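PDB 3AF6: transcription termination factor FttA from Pyrococcus horikoshii, which probably terminates transcription by cutting nascent RNA at the exit channel of RNA polymerase, as a zinc-dependent endonuclease and 5'-3' exonuclease. Local coordinates for residues Pro372-Glu377 with Leu443-Arg448. Numbering follows the deposited sequence.
Sequences PTRLLE and LEEYAR
A single salt bridge, from Arg374 to Glu445, carries the contact between the loop segment 372-377 and the C-terminal part of helix 435-447. Arg374 NH2 lies 2.8 Å from Glu445 OE1. The other terminal nitrogen, NH1, comes similarly near the same oxygen, while OE2 lies farther off, on the side of Arg448, so the pairing is not the two-oxygen fork in which both groups share one plane. Guanidinium and carboxylate planes stand 50° apart, and OE1 meets the guanidinium obliquely. The two backbones remain well separated, with the CA atoms of Arg374 and Glu445 10.1 Å apart, and the side chains span the gap. That of Glu445 reaches out from the helix with CG anti to the backbone N (chi1 175°) and continues extended; that of Arg374 bends at its second torsion and passes Met441 and Val442 of the same helix.

The acid and the base each have a second partner. Arg374 NH2 also forms a salt bridge with Glu409 of helix 405-420, and Glu445 OE2 pairs with Arg448 NH2 at 3.6 Å. Glu444 joins through a long charge pairing with Arg448, so Arg374, Glu445, Arg448 and Glu444 form one salt-bridge network, which Glu409 extends. Behind Arg374, the loop is held by the ST motif of Thr373, whose OG1 accepts the backbone N-H of Leu376 at 3.2 Å, and by Glu438, which accepts a hydrogen bond from Arg374 N.

The contact thus ties a loop of the metallo-beta-lactamase region to the beta-CASP region at the protein surface, away from the two zinc ions. Its chemistry is almost wholly ionic, and the carboxylates around Arg374 would be expected to favour its positive charge.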
loop_
_atom_site.group_PDB
_atom_site.type_symbol
_atom_site.label_atom_id
_atom_site.label_comp_id
_atom_site.label_asym_id
_atom_site.label_seq_id
_atom_site.Cartn_x
_atom_site.Cartn_y
_atom_site.Cartn_z
ATOM N N PRO A 372 5.461 9.769 -15.571
ATOM C CA PRO A 372 6.503 9.045 -14.837
ATOM C C PRO A 372 7.081 9.832 -13.671
ATOM O O PRO A 372 6.937 11.052 -13.593
ATOM C CB PRO A 372 7.558 8.780 -15.905
ATOM C CG PRO A 372 6.776 8.799 -17.179
ATOM C CD PRO A 372 5.863 9.965 -16.972
ATOM N N THR A 373 7.716 9.109 -12.757
ATOM C CA THR A 373 8.381 9.714 -11.606
ATOM C C THR A 373 9.600 8.837 -11.370
ATOM O O THR A 373 9.734 7.778 -11.980
ATOM C CB THR A 373 7.497 9.724 -10.317
ATOM O OG1 THR A 373 7.046 8.389 -10.028
ATOM C CG2 THR A 373 6.310 10.671 -10.475
ATOM N N ARG A 374 10.481 9.275 -10.482
ATOM C CA ARG A 374 11.696 8.534 -10.185
ATOM C C ARG A 374 11.426 7.097 -9.769
ATOM O O ARG A 374 12.114 6.173 -10.192
ATOM C CB ARG A 374 12.453 9.240 -9.074
ATOM C CG ARG A 374 12.923 10.632 -9.421
ATOM C CD ARG A 374 14.291 10.564 -10.071
ATOM N NE ARG A 374 14.996 11.842 -10.033
ATOM C CZ ARG A 374 16.318 11.954 -10.081
ATOM N NH1 ARG A 374 17.077 10.864 -10.166
ATOM N NH2 ARG A 374 16.881 13.155 -10.054
ATOM N N LEU A 375 10.410 6.906 -8.942
ATOM C CA LEU A 375 10.089 5.580 -8.435
ATOM C C LEU A 375 9.054 4.758 -9.203
ATOM O O LEU A 375 9.106 3.524 -9.191
ATOM C CB LEU A 375 9.620 5.710 -6.982
ATOM C CG LEU A 375 10.646 6.075 -5.909
ATOM C CD1 LEU A 375 9.958 6.717 -4.723
ATOM C CD2 LEU A 375 11.372 4.813 -5.475
ATOM N N LEU A 376 8.126 5.423 -9.887
ATOM C CA LEU A 376 7.058 4.687 -10.539
ATOM C C LEU A 376 6.664 5.052 -11.970
ATOM O O LEU A 376 7.068 6.079 -12.514
ATOM C CB LEU A 376 5.828 4.776 -9.632
ATOM C CG LEU A 376 6.081 4.473 -8.149
ATOM C CD1 LEU A 376 4.883 4.882 -7.341
ATOM C CD2 LEU A 376 6.374 2.982 -7.950
ATOM N N GLU A 377 5.852 4.185 -12.562
ATOM C CA GLU A 377 5.345 4.370 -13.912
ATOM C C GLU A 377 3.900 4.866 -13.833
ATOM O O GLU A 377 3.154 4.507 -12.917
ATOM C CB GLU A 377 5.406 3.047 -14.677
ATOM C CG GLU A 377 6.811 2.654 -15.100
ATOM C CD GLU A 377 6.922 1.205 -15.513
ATOM O OE1 GLU A 377 6.021 0.709 -16.223
ATOM O OE2 GLU A 377 7.920 0.561 -15.139
ATOM N N LEU A 443 17.705 14.004 -4.816
ATOM C CA LEU A 443 18.976 14.430 -4.228
ATOM C C LEU A 443 20.118 13.438 -4.452
ATOM O O LEU A 443 21.286 13.823 -4.462
ATOM C CB LEU A 443 18.817 14.674 -2.726
ATOM C CG LEU A 443 17.870 15.791 -2.291
ATOM C CD1 LEU A 443 17.743 15.774 -0.773
ATOM C CD2 LEU A 443 18.373 17.128 -2.772
ATOM N N GLU A 444 19.775 12.166 -4.638
ATOM C CA GLU A 444 20.772 11.119 -4.847
ATOM C C GLU A 444 21.384 11.168 -6.254
ATOM O O GLU A 444 22.550 10.826 -6.439
ATOM C CB GLU A 444 20.143 9.750 -4.577
ATOM C CG GLU A 444 21.132 8.602 -4.412
ATOM C CD GLU A 444 21.722 8.124 -5.731
ATOM O OE1 GLU A 444 20.945 7.837 -6.668
ATOM O OE2 GLU A 444 22.965 8.023 -5.821
ATOM N N GLU A 445 20.603 11.581 -7.249
ATOM C CA GLU A 445 21.144 11.684 -8.596
ATOM C C GLU A 445 21.921 12.980 -8.644
ATOM O O GLU A 445 22.904 13.112 -9.371
ATOM C CB GLU A 445 20.039 11.723 -9.655
ATOM C CG GLU A 445 20.572 11.955 -11.076
ATOM C CD GLU A 445 19.549 11.645 -12.153
ATOM O OE1 GLU A 445 18.531 12.365 -12.235
ATOM O OE2 GLU A 445 19.762 10.678 -12.919
ATOM N N TYR A 446 21.468 13.941 -7.858
ATOM C CA TYR A 446 22.123 15.229 -7.808
ATOM C C TYR A 446 23.412 15.089 -7.017
ATOM O O TYR A 446 24.331 15.894 -7.159
ATOM C CB TYR A 446 21.206 16.245 -7.140
ATOM C CG TYR A 446 21.855 17.577 -6.912
ATOM C CD1 TYR A 446 22.198 18.399 -7.981
ATOM C CD2 TYR A 446 22.152 18.006 -5.623
ATOM C CE1 TYR A 446 22.830 19.623 -7.771
ATOM C CE2 TYR A 446 22.781 19.227 -5.396
ATOM C CZ TYR A 446 23.122 20.031 -6.472
ATOM O OH TYR A 446 23.782 21.223 -6.240
ATOM N N ALA A 447 23.469 14.060 -6.178
ATOM C CA ALA A 447 24.647 13.803 -5.360
ATOM C C ALA A 447 25.806 13.277 -6.209
ATOM O O ALA A 447 26.935 13.744 -6.085
ATOM C CB ALA A 447 24.306 12.800 -4.264
ATOM N N ARG A 448 25.504 12.308 -7.069
ATOM C CA ARG A 448 26.486 11.682 -7.945
ATOM C C ARG A 448 27.158 12.603 -8.953
ATOM O O ARG A 448 28.032 12.163 -9.699
ATOM C CB ARG A 448 25.850 10.517 -8.700
ATOM C CG ARG A 448 25.501 9.334 -7.825
ATOM C CD ARG A 448 24.748 8.286 -8.614
ATOM N NE ARG A 448 23.609 8.873 -9.312
ATOM C CZ ARG A 448 22.643 8.167 -9.888
ATOM N NH1 ARG A 448 22.676 6.841 -9.845
ATOM N NH2 ARG A 448 21.649 8.785 -10.513
#